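PDB 4ERR: autotransporter adhesin from Vibrio vulnificus, which probably serves to localise the DUF5 effector domain of the MARTX toxin to membranes, acting through a four-helical-bundle domain. Local coordinates for residues Q8-R13 with N67-Q72. Sequence-based numbering, arbitrary orientation. Where two conformers were deposited one is given.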
ATOM      1  N   GLN B   8      -5.759 -17.240  -2.203  0.50 34.14           N
ATOM      2  CA  GLN B   8      -6.987 -16.778  -1.552  0.50 36.01           C
ATOM      3  C   GLN B   8      -6.732 -16.304  -0.113  0.50 34.23           C
ATOM      4  O   GLN B   8      -7.156 -15.213   0.275  0.50 34.28           O
ATOM      5  CB  GLN B   8      -8.065 -17.862  -1.594  0.50 38.54           C
ATOM      6  CG  GLN B   8      -8.788 -17.918  -2.930  0.50 43.02           C
ATOM      7  CD  GLN B   8      -9.352 -16.566  -3.319  0.50 46.91           C
ATOM      8  OE1 GLN B   8      -9.998 -15.889  -2.510  0.50 48.39           O
ATOM      9  NE2 GLN B   8      -9.105 -16.156  -4.560  0.50 48.09           N
ATOM     10  N   GLU B   9      -6.007 -17.103   0.659  1.00 33.12           N
ATOM     11  CA  GLU B   9      -5.677 -16.750   2.054  1.00 32.59           C
ATOM     12  C   GLU B   9      -4.847 -15.471   2.171  1.00 31.12           C
ATOM     13  O   GLU B   9      -5.079 -14.642   3.057  1.00 32.65           O
ATOM     14  CB  GLU B   9      -4.958 -17.903   2.732  1.00 32.14           C
ATOM     15  CG  GLU B   9      -5.885 -19.100   2.976  1.00 36.74           C
ATOM     16  CD  GLU B   9      -5.168 -20.372   3.406  1.00 38.48           C
ATOM     17  OE1 GLU B   9      -3.934 -20.506   3.254  1.00 38.49           O
ATOM     18  OE2 GLU B   9      -5.872 -21.277   3.877  1.00 44.25           O
ATOM     19  N   LEU B  10      -3.865 -15.335   1.286  1.00 29.21           N
ATOM     20  CA  LEU B  10      -3.087 -14.120   1.204  1.00 27.55           C
ATOM     21  C   LEU B  10      -3.978 -12.893   0.923  1.00 27.78           C
ATOM     22  O   LEU B  10      -3.867 -11.854   1.588  1.00 27.58           O
ATOM     23  CB  LEU B  10      -1.989 -14.281   0.138  1.00 25.70           C
ATOM     24  CG  LEU B  10      -1.163 -13.019  -0.117  1.00 23.17           C
ATOM     25  CD1 LEU B  10      -0.246 -12.669   1.084  1.00 24.99           C
ATOM     26  CD2 LEU B  10      -0.335 -13.156  -1.385  1.00 25.90           C
ATOM     27  N   LYS B  11      -4.855 -12.998  -0.067  1.00 29.23           N
ATOM     28  CA  LYS B  11      -5.766 -11.899  -0.382  1.00 29.69           C
ATOM     29  C   LYS B  11      -6.679 -11.558   0.806  1.00 30.50           C
ATOM     30  O   LYS B  11      -6.918 -10.374   1.076  1.00 28.84           O
ATOM     31  CB  LYS B  11      -6.580 -12.210  -1.641  1.00 31.22           C
ATOM     32  CG  LYS B  11      -5.736 -12.232  -2.919  1.00 32.98           C
ATOM     33  CD  LYS B  11      -6.579 -12.521  -4.169  1.00 39.94           C
ATOM     34  CE  LYS B  11      -5.737 -12.433  -5.432  1.00 42.32           C
ATOM     35  NZ  LYS B  11      -6.510 -12.740  -6.666  1.00 48.84           N
ATOM     36  N   GLU B  12      -7.183 -12.591   1.493  0.50 31.63           N
ATOM     37  CA  GLU B  12      -8.030 -12.421   2.670  0.50 33.26           C
ATOM     38  C   GLU B  12      -7.294 -11.638   3.757  0.50 31.36           C
ATOM     39  O   GLU B  12      -7.832 -10.682   4.326  0.50 31.60           O
ATOM     40  CB  GLU B  12      -8.465 -13.794   3.223  0.50 35.31           C
ATOM     41  CG  GLU B  12      -9.245 -14.681   2.236  0.50 39.31           C
ATOM     42  CD  GLU B  12      -9.592 -16.074   2.793  0.50 43.23           C
ATOM     43  OE1 GLU B  12      -8.822 -16.630   3.613  0.50 44.49           O
ATOM     44  OE2 GLU B  12     -10.636 -16.625   2.395  0.50 46.44           O
ATOM     45  N   ARG B  13      -6.044 -12.028   4.018  1.00 29.59           N
ATOM     46  CA  ARG B  13      -5.235 -11.396   5.053  1.00 28.24           C
ATOM     47  C   ARG B  13      -4.905  -9.942   4.695  1.00 26.86           C
ATOM     48  O   ARG B  13      -5.019  -9.062   5.536  1.00 26.58           O
ATOM     49  CB  ARG B  13      -3.971 -12.199   5.290  1.00 27.24           C
ATOM     50  CG  ARG B  13      -3.044 -11.634   6.347  1.00 27.31           C
ATOM     51  CD  ARG B  13      -3.757 -11.471   7.647  1.00 29.07           C
ATOM     52  NE  ARG B  13      -4.358 -12.731   8.010  1.00 29.76           N
ATOM     53  CZ  ARG B  13      -3.719 -13.738   8.594  1.00 31.17           C
ATOM     54  NH1 ARG B  13      -2.417 -13.655   8.886  1.00 31.84           N
ATOM     55  NH2 ARG B  13      -4.394 -14.858   8.866  1.00 36.70           N
ATOM     56  N   ASN B  67       1.368  -5.284   1.767  1.00 21.41           N
ATOM     57  CA  ASN B  67       2.756  -5.466   2.192  1.00 22.26           C
ATOM     58  C   ASN B  67       2.861  -6.169   3.537  1.00 21.95           C
ATOM     59  O   ASN B  67       3.750  -6.997   3.742  1.00 22.81           O
ATOM     60  CB  ASN B  67       3.558  -4.163   2.139  1.00 20.79           C
ATOM     61  CG  ASN B  67       4.006  -3.804   0.723  1.00 25.25           C
ATOM     62  OD1 ASN B  67       3.280  -4.057  -0.254  1.00 28.49           O
ATOM     63  ND2 ASN B  67       5.210  -3.255   0.602  1.00 29.48           N
ATOM     64  N   GLN B  68       1.947  -5.842   4.443  1.00 21.47           N
ATOM     65  CA  GLN B  68       1.901  -6.524   5.733  1.00 21.67           C
ATOM     66  C   GLN B  68       1.660  -8.016   5.535  1.00 21.94           C
ATOM     67  O   GLN B  68       2.329  -8.837   6.184  1.00 23.61           O
ATOM     68  CB  GLN B  68       0.829  -5.945   6.643  1.00 22.32           C
ATOM     69  CG  GLN B  68       1.104  -4.567   7.186  1.00 23.05           C
ATOM     70  CD  GLN B  68      -0.052  -4.052   8.003  1.00 26.02           C
ATOM     71  OE1 GLN B  68      -0.774  -3.127   7.583  1.00 30.85           O
ATOM     72  NE2 GLN B  68      -0.267  -4.657   9.131  1.00 26.57           N
ATOM     73  N   ALA B  69       0.743  -8.380   4.641  1.00 22.50           N
ATOM     74  CA  ALA B  69       0.438  -9.801   4.372  1.00 23.04           C
ATOM     75  C   ALA B  69       1.619 -10.505   3.689  1.00 22.32           C
ATOM     76  O   ALA B  69       1.953 -11.650   4.004  1.00 23.78           O
ATOM     77  CB  ALA B  69      -0.847  -9.936   3.515  1.00 24.67           C
ATOM     78  N   LEU B  70       2.244  -9.818   2.743  1.00 21.89           N
ATOM     79  CA  LEU B  70       3.445 -10.365   2.076  1.00 20.97           C
ATOM     80  C   LEU B  70       4.614 -10.608   3.058  1.00 21.60           C
ATOM     81  O   LEU B  70       5.377 -11.552   2.887  1.00 22.16           O
ATOM     82  CB  LEU B  70       3.892  -9.458   0.940  1.00 20.87           C
ATOM     83  CG  LEU B  70       3.034  -9.462  -0.318  1.00 21.45           C
ATOM     84  CD1 LEU B  70       3.518  -8.396  -1.286  1.00 25.14           C
ATOM     85  CD2 LEU B  70       3.032 -10.833  -0.964  1.00 23.60           C
ATOM     86  N   THR B  71       4.768  -9.738   4.051  1.00 21.99           N
ATOM     87  CA  THR B  71       5.802  -9.908   5.062  1.00 24.57           C
ATOM     88  C   THR B  71       5.530 -11.196   5.846  1.00 23.90           C
ATOM     89  O   THR B  71       6.459 -11.925   6.154  1.00 24.92           O
ATOM     90  CB  THR B  71       5.937  -8.661   5.949  1.00 25.82           C
ATOM     91  OG1 THR B  71       6.385  -7.564   5.133  1.00 30.57           O
ATOM     92  CG2 THR B  71       6.917  -8.870   7.125  1.00 31.23           C
ATOM     93  N   GLN B  72       4.250 -11.469   6.144  1.00 23.07           N
ATOM     94  CA  GLN B  72       3.898 -12.719   6.821  1.00 24.74           C
ATOM     95  C   GLN B  72       4.145 -13.925   5.915  1.00 24.53           C
ATOM     96  O   GLN B  72       4.661 -14.961   6.366  1.00 26.21           O
ATOM     97  CB  GLN B  72       2.456 -12.665   7.340  1.00 25.49           C
ATOM     98  CG  GLN B  72       2.291 -11.620   8.433  1.00 26.10           C
ATOM     99  CD  GLN B  72       0.898 -11.587   9.035  1.00 28.76           C
ATOM    100  OE1 GLN B  72      -0.102 -11.734   8.339  1.00 28.96           O
ATOM    101  NE2 GLN B  72       0.836 -11.428  10.346  1.00 32.38           N
TER
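Leu-10 overlaps Ala-69 with one branch and Leu-70 with the other: its CD1 lies 3.7 Å from the CB of Ala-69, while its CD2 meets CD2 of Leu-70 at 4.1 Å. Because CG of Leu-10 stands anti to the backbone N, both methyls are carried across to helix 65-81, although the CB does not itself point there. The CB of Ala-69 is shared, since the CG of Arg-13 also packs against it at 4.0 Å. The arginine chain bends at chi2 and again at chi3, bringing NH1 to OE1 of Gln-72 in a 3.1 Å hydrogen bond (N-H...O 153°). OE1 approaches the guanidinium edge-on, almost in its plane, whereas NH1 stands 38° out of the carbonyl plane, not on a lone pair. Leu-10, Ala-69 and Leu-70 are buried and the bonded pair partly exposed, putting this bond at the more open margin. The segments pack splayed and broadly antiparallel (axes 9.1 Å apart, directions 134° apart), a helix-helix contact of the membrane localization domain's bundle. Phe-5, preceding helix 7-37, touches Leu-10, Arg-13 and Gln-72, while Leu-29 and Tyr-57 of the second subunit pack on Leu-10 and Leu-70 respectively, placing this junction of helices 7-37 and 65-81 against the neighbouring chain.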